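Local coordinates for beta-N-acetylhexosaminidase (Streptomyces plicatus, PDB 1JAK), which hydrolyses terminal N-acetylhexosamine residues from glycans as a family 20 glycosidase, probably by substrate-assisted catalysis in which the sugar's own acetamido group takes part, at residues 162-167 and 177-182; 192-197 and 446-451; 248-253 and 348-353. One frame throughout, in Å; residues are numbered along the deposited sequence.

Contact 1 (162-167 and 177-182); sequences AMLDVS and KRYIDR
Y179 of helix 173-184 meets strand 159-165 mainly through L164, a worked example of how the first strand and first helix of a (beta/alpha)8 barrel are sewn together. The tyrosine swings its CG anti to the backbone N (chi1 -161°), and this carries the ring off the helix and along the outside of the barrel wall. At the root of the side chain, Y179 CB lies 4.4 Å from L164 CD2. Past CG, on the ring, Y179 CD2 rests 4.3 Å from L164 CB, the nearest apolar approach of the pair, while L164 CD1 sits over one face of the ring. The leucine therefore spreads its two methyls along the tyrosine, one beside the CB and one above the aromatic carbons. Further out, Y179 CE2 passes 4.5 Å from M163 O, a loose approach in which the carbonyl lies obliquely to the ring. The tip turns the contact polar. Y179 OH donates to a water at 2.7 Å, which lies in the plane of the ring at its edge, and the same water donates to M163 O at 2.9 Å. One solvent molecule thus relays the buried phenol to the strand backbone, and M163 also takes part in the backbone pairing with L447. Where the strand ends, D165 OD1 accepts from S167 N at 2.8 Å, an Asx turn at the point where the chain leaves the sheet, while D165 OD2 forms a salt bridge with R168. The Y179 ring reaches L447 of strand 440-447 as well, and on another side of helix 173-184 I180 packs against helix 230-242.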
loop_
_atom_site.group_PDB
_atom_site.type_symbol
_atom_site.label_atom_id
_atom_site.label_comp_id
_atom_site.label_asym_id
_atom_site.label_seq_id
_atom_site.Cartn_x
_atom_site.Cartn_y
_atom_site.Cartn_z
ATOM N N ALA A 162 0.225 1.275 1.059
ATOM C CA ALA A 162 0.995 1.475 -0.156
ATOM C C ALA A 162 0.123 2.361 -1.030
ATOM O O ALA A 162 -1.089 2.157 -1.111
ATOM C CB ALA A 162 1.253 0.139 -0.850
ATOM N N MET A 163 0.723 3.361 -1.663
ATOM C CA MET A 163 -0.049 4.239 -2.529
ATOM C C MET A 163 0.370 4.065 -3.977
ATOM O O MET A 163 1.547 3.857 -4.271
ATOM C CB MET A 163 0.164 5.713 -2.156
ATOM C CG MET A 163 -0.702 6.668 -2.980
ATOM S SD MET A 163 -0.022 8.347 -3.118
ATOM C CE MET A 163 1.135 8.102 -4.486
ATOM N N LEU A 164 -0.598 4.130 -4.883
ATOM C CA LEU A 164 -0.281 4.060 -6.302
ATOM C C LEU A 164 -0.866 5.309 -6.937
ATOM O O LEU A 164 -2.039 5.627 -6.736
ATOM C CB LEU A 164 -0.874 2.820 -6.975
ATOM C CG LEU A 164 -0.557 2.738 -8.480
ATOM C CD1 LEU A 164 0.954 2.646 -8.693
ATOM C CD2 LEU A 164 -1.250 1.530 -9.096
ATOM N N ASP A 165 -0.027 6.018 -7.682
ATOM C CA ASP A 165 -0.411 7.238 -8.386
ATOM C C ASP A 165 -0.907 6.802 -9.764
ATOM O O ASP A 165 -0.119 6.334 -10.585
ATOM C CB ASP A 165 0.832 8.140 -8.510
ATOM C CG ASP A 165 0.619 9.364 -9.397
ATOM O OD1 ASP A 165 -0.485 9.580 -9.942
ATOM O OD2 ASP A 165 1.598 10.124 -9.548
ATOM N N VAL A 166 -2.210 6.925 -10.006
ATOM C CA VAL A 166 -2.765 6.560 -11.305
ATOM C C VAL A 166 -3.136 7.816 -12.086
ATOM O O VAL A 166 -3.784 7.741 -13.133
ATOM C CB VAL A 166 -4.017 5.645 -11.167
ATOM C CG1 VAL A 166 -3.616 4.322 -10.530
ATOM C CG2 VAL A 166 -5.097 6.334 -10.338
ATOM N N SER A 167 -2.704 8.966 -11.574
ATOM C CA SER A 167 -2.980 10.254 -12.208
ATOM C C SER A 167 -1.897 10.672 -13.204
ATOM O O SER A 167 -2.208 11.102 -14.319
ATOM C CB SER A 167 -3.135 11.347 -11.143
ATOM O OG SER A 167 -4.271 11.116 -10.318
ATOM N N LYS A 177 -4.833 -4.402 -10.059
ATOM C CA LYS A 177 -4.982 -5.691 -9.384
ATOM C C LYS A 177 -3.604 -6.330 -9.248
ATOM O O LYS A 177 -3.294 -6.956 -8.234
ATOM C CB LYS A 177 -5.906 -6.619 -10.177
ATOM C CG LYS A 177 -7.369 -6.246 -10.088
ATOM C CD LYS A 177 -8.234 -7.249 -10.837
ATOM C CE LYS A 177 -9.711 -6.931 -10.655
ATOM N NZ LYS A 177 -10.585 -7.888 -11.399
ATOM N N ARG A 178 -2.784 -6.174 -10.280
ATOM C CA ARG A 178 -1.433 -6.714 -10.260
ATOM C C ARG A 178 -0.628 -6.063 -9.135
ATOM O O ARG A 178 0.066 -6.750 -8.386
ATOM C CB ARG A 178 -0.745 -6.479 -11.612
ATOM C CG ARG A 178 0.761 -6.717 -11.601
ATOM C CD ARG A 178 1.334 -6.713 -13.013
ATOM N NE ARG A 178 2.769 -6.438 -13.034
ATOM C CZ ARG A 178 3.554 -6.636 -14.091
ATOM N NH1 ARG A 178 3.043 -7.120 -15.219
ATOM N NH2 ARG A 178 4.846 -6.339 -14.027
ATOM N N TYR A 179 -0.730 -4.742 -9.001
ATOM C CA TYR A 179 0.015 -4.061 -7.946
ATOM C C TYR A 179 -0.528 -4.469 -6.576
ATOM O O TYR A 179 0.225 -4.597 -5.610
ATOM C CB TYR A 179 -0.056 -2.541 -8.114
ATOM C CG TYR A 179 1.038 -1.831 -7.348
ATOM C CD1 TYR A 179 2.375 -1.975 -7.721
ATOM C CD2 TYR A 179 0.747 -1.069 -6.219
ATOM C CE1 TYR A 179 3.400 -1.381 -6.982
ATOM C CE2 TYR A 179 1.767 -0.469 -5.470
ATOM C CZ TYR A 179 3.088 -0.634 -5.860
ATOM O OH TYR A 179 4.104 -0.065 -5.125
ATOM N N ILE A 180 -1.840 -4.668 -6.496
ATOM C CA ILE A 180 -2.464 -5.097 -5.249
ATOM C C ILE A 180 -1.838 -6.425 -4.829
ATOM O O ILE A 180 -1.499 -6.623 -3.662
ATOM C CB ILE A 180 -3.996 -5.264 -5.429
ATOM C CG1 ILE A 180 -4.663 -3.887 -5.368
ATOM C CG2 ILE A 180 -4.566 -6.212 -4.368
ATOM C CD1 ILE A 180 -6.122 -3.882 -5.780
ATOM N N ASP A 181 -1.668 -7.336 -5.782
ATOM C CA ASP A 181 -1.075 -8.622 -5.445
ATOM C C ASP A 181 0.378 -8.474 -5.004
ATOM O O ASP A 181 0.847 -9.226 -4.149
ATOM C CB ASP A 181 -1.211 -9.594 -6.620
ATOM C CG ASP A 181 -2.661 -9.967 -6.887
ATOM O OD1 ASP A 181 -3.442 -10.021 -5.915
ATOM O OD2 ASP A 181 -3.017 -10.219 -8.053
ATOM N N ARG A 182 1.089 -7.498 -5.565
ATOM C CA ARG A 182 2.476 -7.271 -5.174
ATOM C C ARG A 182 2.539 -6.871 -3.700
ATOM O O ARG A 182 3.358 -7.395 -2.941
ATOM C CB ARG A 182 3.109 -6.139 -5.996
ATOM C CG ARG A 182 3.228 -6.395 -7.495
ATOM C CD ARG A 182 4.179 -7.544 -7.812
ATOM N NE ARG A 182 4.596 -7.519 -9.212
ATOM C CZ ARG A 182 4.380 -8.498 -10.089
ATOM N NH1 ARG A 182 3.742 -9.603 -9.721
ATOM N NH2 ARG A 182 4.814 -8.373 -11.336
HETATM O O HOH W 1 3.204 1.707 -3.317
#

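Contact 2 (192-197 and 446-451); sequences HLHLSD and PLWTET. With IFG ((2R,3R,4S,5R)-2-acetamido-3,4-dihydroxy-5-hydroxymethyl-piperidine), chain F.
At the C-terminal mouth of the TIM barrel, where family 20 enzymes hold their sugar, H194 and W448 meet as a T-shaped aromatic pair beside the bound azasugar IFG. The indole is the edge and the imidazole the face: their planes stand 79° apart, and the H194 ring and the six-membered ring of W448 have centroids 4.8 Å from each other. W448 CZ3 comes down over the centre of the imidazole, 3.5 Å above its plane. The tryptophan reaches this position with CG beside the backbone N and anti to the carbonyl carbon (chi1 -61°), which points the benzene end of the indole at strand 190-194 and leaves a broad face turned to the ligand. Over that face lies the piperidine, with IFG C3 3.4 Å above the plane and over its centre; the sugar-like ring is thereby given a flat, apolar floor. The same tryptophan thus offers its face to the ligand and its edge to the histidine. H194 itself is kept from turning. Its NE2 donates to D197 OD2 at 2.6 Å in an almost straight bond (167°) that lies in the imidazole plane and uses the anti lone pair of the carboxylate, and its ND1 is hydrogen-bonded to E250. D197 OD1 is taken up by R168 and H256, so the aspartate probably acts as a second-shell group that positions the histidine against W448. From farther along 446-451, E450 bends at its second side-chain torsion and brings its carboxylate to the rim of the piperidine at O4. There IFG O4 donates to E450 OE2 in a very short hydrogen bond of 2.5 Å. Closer to the histidine, IFG O3 stands only 3.3 Å from W448 CZ3, the very atom that rests on H194.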
loop_
_atom_site.group_PDB
_atom_site.type_symbol
_atom_site.label_atom_id
_atom_site.label_comp_id
_atom_site.label_asym_id
_atom_site.label_seq_id
_atom_site.Cartn_x
_atom_site.Cartn_y
_atom_site.Cartn_z
ATOM N N HIS A 192 -3.801 3.146 -0.816
ATOM C CA HIS A 192 -4.085 4.554 -1.060
ATOM C C HIS A 192 -4.014 4.778 -2.573
ATOM O O HIS A 192 -2.998 4.498 -3.202
ATOM C CB HIS A 192 -3.033 5.389 -0.308
ATOM C CG HIS A 192 -3.089 6.865 -0.568
ATOM N ND1 HIS A 192 -2.131 7.728 -0.079
ATOM C CD2 HIS A 192 -3.947 7.625 -1.287
ATOM C CE1 HIS A 192 -2.394 8.956 -0.491
ATOM N NE2 HIS A 192 -3.491 8.922 -1.226
ATOM N N LEU A 193 -5.107 5.252 -3.160
ATOM C CA LEU A 193 -5.132 5.510 -4.594
ATOM C C LEU A 193 -5.191 7.011 -4.840
ATOM O O LEU A 193 -6.112 7.683 -4.376
ATOM C CB LEU A 193 -6.346 4.837 -5.245
ATOM C CG LEU A 193 -6.344 3.306 -5.289
ATOM C CD1 LEU A 193 -7.658 2.796 -5.880
ATOM C CD2 LEU A 193 -5.164 2.826 -6.128
ATOM N N HIS A 194 -4.200 7.529 -5.562
ATOM C CA HIS A 194 -4.136 8.955 -5.890
ATOM C C HIS A 194 -4.918 9.067 -7.201
ATOM O O HIS A 194 -4.357 8.929 -8.291
ATOM C CB HIS A 194 -2.672 9.370 -6.080
ATOM C CG HIS A 194 -2.457 10.852 -6.121
ATOM N ND1 HIS A 194 -2.480 11.639 -4.990
ATOM C CD2 HIS A 194 -2.201 11.685 -7.156
ATOM C CE1 HIS A 194 -2.246 12.896 -5.328
ATOM N NE2 HIS A 194 -2.074 12.950 -6.637
ATOM N N LEU A 195 -6.220 9.317 -7.068
ATOM C CA LEU A 195 -7.152 9.374 -8.194
ATOM C C LEU A 195 -7.237 10.644 -9.030
ATOM O O LEU A 195 -7.881 10.647 -10.081
ATOM C CB LEU A 195 -8.557 9.031 -7.691
ATOM C CG LEU A 195 -8.746 7.638 -7.085
ATOM C CD1 LEU A 195 -10.129 7.553 -6.456
ATOM C CD2 LEU A 195 -8.588 6.572 -8.166
ATOM N N SER A 196 -6.612 11.722 -8.577
ATOM C CA SER A 196 -6.665 12.957 -9.343
ATOM C C SER A 196 -5.437 13.816 -9.116
ATOM O O SER A 196 -4.844 13.806 -8.040
ATOM C CB SER A 196 -7.921 13.765 -8.978
ATOM O OG SER A 196 -7.839 14.289 -7.661
ATOM N N ASP A 197 -5.047 14.546 -10.152
ATOM C CA ASP A 197 -3.911 15.442 -10.056
ATOM C C ASP A 197 -3.949 16.367 -11.260
ATOM O O ASP A 197 -5.000 16.528 -11.889
ATOM C CB ASP A 197 -2.597 14.655 -9.995
ATOM C CG ASP A 197 -1.523 15.396 -9.222
ATOM O OD1 ASP A 197 -0.988 16.394 -9.749
ATOM O OD2 ASP A 197 -1.229 14.994 -8.076
ATOM N N PRO A 446 4.533 5.409 -0.815
ATOM C CA PRO A 446 3.892 5.927 -2.030
ATOM C C PRO A 446 4.723 5.710 -3.288
ATOM O O PRO A 446 5.945 5.859 -3.264
ATOM C CB PRO A 446 3.731 7.424 -1.739
ATOM C CG PRO A 446 3.859 7.528 -0.230
ATOM C CD PRO A 446 4.924 6.516 0.071
ATOM N N LEU A 447 4.054 5.360 -4.381
ATOM C CA LEU A 447 4.730 5.177 -5.659
ATOM C C LEU A 447 4.129 6.175 -6.642
ATOM O O LEU A 447 3.038 5.961 -7.179
ATOM C CB LEU A 447 4.554 3.744 -6.185
ATOM C CG LEU A 447 5.224 3.439 -7.536
ATOM C CD1 LEU A 447 6.700 3.832 -7.502
ATOM C CD2 LEU A 447 5.074 1.950 -7.852
ATOM N N TRP A 448 4.841 7.280 -6.850
ATOM C CA TRP A 448 4.410 8.326 -7.770
ATOM C C TRP A 448 4.784 7.911 -9.187
ATOM O O TRP A 448 5.791 7.233 -9.394
ATOM C CB TRP A 448 5.069 9.649 -7.380
ATOM C CG TRP A 448 4.674 10.066 -5.995
ATOM C CD1 TRP A 448 5.419 9.957 -4.854
ATOM C CD2 TRP A 448 3.410 10.610 -5.600
ATOM N NE1 TRP A 448 4.692 10.401 -3.770
ATOM C CE2 TRP A 448 3.457 10.807 -4.202
ATOM C CE3 TRP A 448 2.241 10.950 -6.294
ATOM C CZ2 TRP A 448 2.378 11.333 -3.482
ATOM C CZ3 TRP A 448 1.167 11.475 -5.579
ATOM C CH2 TRP A 448 1.245 11.660 -4.185
ATOM N N THR A 449 3.993 8.324 -10.173
ATOM C CA THR A 449 4.270 7.870 -11.528
ATOM C C THR A 449 4.643 8.857 -12.630
ATOM O O THR A 449 4.409 8.584 -13.806
ATOM C CB THR A 449 3.106 6.980 -12.027
ATOM O OG1 THR A 449 1.867 7.695 -11.933
ATOM C CG2 THR A 449 3.010 5.721 -11.173
ATOM N N GLU A 450 5.239 9.991 -12.273
ATOM C CA GLU A 450 5.655 10.938 -13.301
ATOM C C GLU A 450 6.548 10.252 -14.336
ATOM O O GLU A 450 6.489 10.572 -15.523
ATOM C CB GLU A 450 6.450 12.104 -12.699
ATOM C CG GLU A 450 5.612 13.228 -12.128
ATOM C CD GLU A 450 5.301 13.060 -10.656
ATOM O OE1 GLU A 450 5.431 11.936 -10.128
ATOM O OE2 GLU A 450 4.914 14.066 -10.028
ATOM N N THR A 451 7.370 9.308 -13.876
ATOM C CA THR A 451 8.325 8.619 -14.748
ATOM C C THR A 451 8.030 7.156 -15.077
ATOM O O THR A 451 8.807 6.519 -15.790
ATOM C CB THR A 451 9.746 8.648 -14.131
ATOM O OG1 THR A 451 9.807 7.732 -13.026
ATOM C CG2 THR A 451 10.085 10.045 -13.634
HETATM N N1 IFG F . 5.454 15.545 -4.356
HETATM C C2 IFG F . 4.034 15.477 -4.790
HETATM C C3 IFG F . 3.644 14.209 -5.652
HETATM C C4 IFG F . 4.735 13.778 -6.655
HETATM C C5 IFG F . 6.058 13.634 -5.901
HETATM C C6 IFG F . 7.242 13.161 -6.737
HETATM C C7 IFG F . 3.363 14.709 -2.550
HETATM C C8 IFG F . 2.504 14.676 -1.312
HETATM C C9 IFG F . 6.488 14.932 -5.204
HETATM N N2 IFG F . 3.152 15.553 -3.604
HETATM O O7 IFG F . 4.308 13.933 -2.576
HETATM O O3 IFG F . 2.434 14.471 -6.351
HETATM O O4 IFG F . 4.871 14.795 -7.647
HETATM O O6 IFG F . 8.253 12.578 -5.922
#

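Contact 3 (248-253 and 348-353); sequences VPEIDM and VGWHQL. With IFG ((2R,3R,4S,5R)-2-acetamido-3,4-dihydroxy-5-hydroxymethyl-piperidine), chain F.
E250 places CG anti to its own amide N (chi1 -177°) and stays extended beyond it, while W350 keeps CG anti to the carbonyl carbon (chi1 -66°); together these settings bring a carboxylate and an indole N-H to each other across the barrel interior. W350 NE1 donates to E250 OE2 at 2.9 Å, with an N-H...O angle of 157°. The acceptor lies near the indole plane, but the N-H reaches the glutamate from well above the carboxylate plane, and the two side chains cross at about a right angle. E250 OE1 has its own partners, H192 and H194, so the carboxylate is gripped through both oxygens and ties three aromatic side chains together. Held in this way, the indole turns one face to the acetamido methyl: IFG C8 sits 3.4 Å above the ring plane, over its centre, consistent with a pocket that recognises the N-acetyl group. A serine in place of W350 would probably leave E250 OE2 without its indole donor and take away the wall against which the methyl rests. Two residues past E250, D252 OD1 accepts from the G318 backbone N. Strands 246-250 and 346-350 are not neighbours in the sheet; strand 313-315 runs between them, sending H315 against both E250 and W350, and W367 meets the indole edge-to-face.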
loop_
_atom_site.group_PDB
_atom_site.type_symbol
_atom_site.label_atom_id
_atom_site.label_comp_id
_atom_site.label_asym_id
_atom_site.label_seq_id
_atom_site.Cartn_x
_atom_site.Cartn_y
_atom_site.Cartn_z
ATOM N N VAL A 248 -8.159 3.561 0.337
ATOM C CA VAL A 248 -8.199 4.944 0.788
ATOM C C VAL A 248 -8.062 5.796 -0.470
ATOM O O VAL A 248 -6.960 5.976 -0.996
ATOM C CB VAL A 248 -7.030 5.253 1.744
ATOM C CG1 VAL A 248 -7.077 6.714 2.175
ATOM C CG2 VAL A 248 -7.110 4.342 2.963
ATOM N N PRO A 249 -9.185 6.312 -0.985
ATOM C CA PRO A 249 -9.140 7.136 -2.193
ATOM C C PRO A 249 -8.726 8.564 -1.882
ATOM O O PRO A 249 -9.028 9.079 -0.808
ATOM C CB PRO A 249 -10.572 7.066 -2.696
ATOM C CG PRO A 249 -11.343 7.135 -1.399
ATOM C CD PRO A 249 -10.575 6.163 -0.508
ATOM N N GLU A 250 -8.033 9.194 -2.824
ATOM C CA GLU A 250 -7.612 10.578 -2.647
ATOM C C GLU A 250 -8.003 11.448 -3.831
ATOM O O GLU A 250 -7.756 11.093 -4.987
ATOM C CB GLU A 250 -6.088 10.692 -2.473
ATOM C CG GLU A 250 -5.617 12.143 -2.199
ATOM C CD GLU A 250 -4.113 12.342 -2.356
ATOM O OE1 GLU A 250 -3.368 11.342 -2.351
ATOM O OE2 GLU A 250 -3.676 13.512 -2.469
ATOM N N ILE A 251 -8.636 12.575 -3.524
ATOM C CA ILE A 251 -8.987 13.584 -4.515
ATOM C C ILE A 251 -8.240 14.781 -3.933
ATOM O O ILE A 251 -8.657 15.363 -2.928
ATOM C CB ILE A 251 -10.496 13.881 -4.564
ATOM C CG1 ILE A 251 -11.247 12.664 -5.112
ATOM C CG2 ILE A 251 -10.750 15.103 -5.451
ATOM C CD1 ILE A 251 -10.847 12.274 -6.522
ATOM N N ASP A 252 -7.113 15.119 -4.549
ATOM C CA ASP A 252 -6.267 16.206 -4.063
ATOM C C ASP A 252 -6.879 17.596 -4.235
ATOM O O ASP A 252 -7.381 17.935 -5.305
ATOM C CB ASP A 252 -4.914 16.148 -4.783
ATOM C CG ASP A 252 -3.773 16.665 -3.930
ATOM O OD1 ASP A 252 -4.024 17.480 -3.016
ATOM O OD2 ASP A 252 -2.613 16.263 -4.186
ATOM N N MET A 253 -6.818 18.397 -3.172
ATOM C CA MET A 253 -7.349 19.759 -3.193
ATOM C C MET A 253 -6.685 20.586 -2.091
ATOM O O MET A 253 -6.269 20.043 -1.070
ATOM C CB MET A 253 -8.868 19.733 -2.990
ATOM C CG MET A 253 -9.313 18.992 -1.743
ATOM S SD MET A 253 -11.113 18.891 -1.598
ATOM C CE MET A 253 -11.463 17.517 -2.720
ATOM N N VAL A 348 -8.268 12.393 5.824
ATOM C CA VAL A 348 -6.830 12.179 5.838
ATOM C C VAL A 348 -6.298 13.233 4.879
ATOM O O VAL A 348 -6.944 13.547 3.882
ATOM C CB VAL A 348 -6.425 10.797 5.285
ATOM C CG1 VAL A 348 -4.910 10.633 5.379
ATOM C CG2 VAL A 348 -7.133 9.687 6.057
ATOM N N GLY A 349 -5.139 13.795 5.191
ATOM C CA GLY A 349 -4.549 14.784 4.310
ATOM C C GLY A 349 -3.045 14.719 4.438
ATOM O O GLY A 349 -2.535 14.109 5.377
ATOM N N TRP A 350 -2.321 15.310 3.493
ATOM C CA TRP A 350 -0.867 15.321 3.600
ATOM C C TRP A 350 -0.578 16.227 4.795
ATOM O O TRP A 350 -1.458 16.988 5.209
ATOM C CB TRP A 350 -0.243 15.841 2.305
ATOM C CG TRP A 350 -0.506 14.903 1.151
ATOM C CD1 TRP A 350 -1.432 15.057 0.162
ATOM C CD2 TRP A 350 0.135 13.643 0.909
ATOM N NE1 TRP A 350 -1.412 13.969 -0.683
ATOM C CE2 TRP A 350 -0.458 13.088 -0.247
ATOM C CE3 TRP A 350 1.157 12.930 1.556
ATOM C CZ2 TRP A 350 -0.064 11.848 -0.774
ATOM C CZ3 TRP A 350 1.550 11.696 1.030
ATOM C CH2 TRP A 350 0.938 11.170 -0.125
ATOM N N HIS A 351 0.629 16.168 5.355
ATOM C CA HIS A 351 0.892 16.955 6.558
ATOM C C HIS A 351 0.743 18.467 6.472
ATOM O O HIS A 351 0.767 19.137 7.500
ATOM C CB HIS A 351 2.249 16.589 7.189
ATOM C CG HIS A 351 3.435 17.127 6.457
ATOM N ND1 HIS A 351 4.073 16.431 5.452
ATOM C CD2 HIS A 351 4.122 18.285 6.607
ATOM C CE1 HIS A 351 5.102 17.135 5.017
ATOM N NE2 HIS A 351 5.154 18.265 5.702
ATOM N N GLN A 352 0.587 19.011 5.269
ATOM C CA GLN A 352 0.377 20.451 5.142
ATOM C C GLN A 352 -0.927 20.802 5.863
ATOM O O GLN A 352 -1.137 21.946 6.272
ATOM C CB GLN A 352 0.265 20.864 3.671
ATOM C CG GLN A 352 1.594 20.973 2.935
ATOM C CD GLN A 352 2.331 19.657 2.859
ATOM O OE1 GLN A 352 1.740 18.622 2.562
ATOM N NE2 GLN A 352 3.635 19.691 3.110
ATOM N N LEU A 353 -1.805 19.813 6.012
ATOM C CA LEU A 353 -3.084 20.023 6.691
ATOM C C LEU A 353 -2.870 20.374 8.165
ATOM O O LEU A 353 -3.732 20.998 8.791
ATOM C CB LEU A 353 -3.964 18.768 6.578
ATOM C CG LEU A 353 -5.368 18.828 7.197
ATOM C CD1 LEU A 353 -6.184 19.933 6.538
ATOM C CD2 LEU A 353 -6.066 17.490 7.013
HETATM N N1 IFG F . 5.454 15.545 -4.356
HETATM C C2 IFG F . 4.034 15.477 -4.790
HETATM C C3 IFG F . 3.644 14.209 -5.652
HETATM C C4 IFG F . 4.735 13.778 -6.655
HETATM C C5 IFG F . 6.058 13.634 -5.901
HETATM C C6 IFG F . 7.242 13.161 -6.737
HETATM C C7 IFG F . 3.363 14.709 -2.550
HETATM C C8 IFG F . 2.504 14.676 -1.312
HETATM C C9 IFG F . 6.488 14.932 -5.204
HETATM N N2 IFG F . 3.152 15.553 -3.604
HETATM O O7 IFG F . 4.308 13.933 -2.576
HETATM O O3 IFG F . 2.434 14.471 -6.351
HETATM O O4 IFG F . 4.871 14.795 -7.647
HETATM O O6 IFG F . 8.253 12.578 -5.922
#

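In the fold
All three contacts are buried in the catalytic barrel and none is a surface contact, yet their chemistry follows their place. Contact 1 belongs to the outer layer, where a helix lies on the wall, and relies on apolar side chains and one water. Contacts 2 and 3 lie inside, at the strand ends, where rings and carboxylates shape the ligand site: in contact 2 ring meets ring without a hydrogen bond between the segments, in contact 3 a single hydrogen bond joins them. Strand 159-165 of contact 1 lies between the two strands of contact 2, and D165 O probably bonds T449 OG1. One carboxylate, that of E250, is shared between contacts 2 and 3.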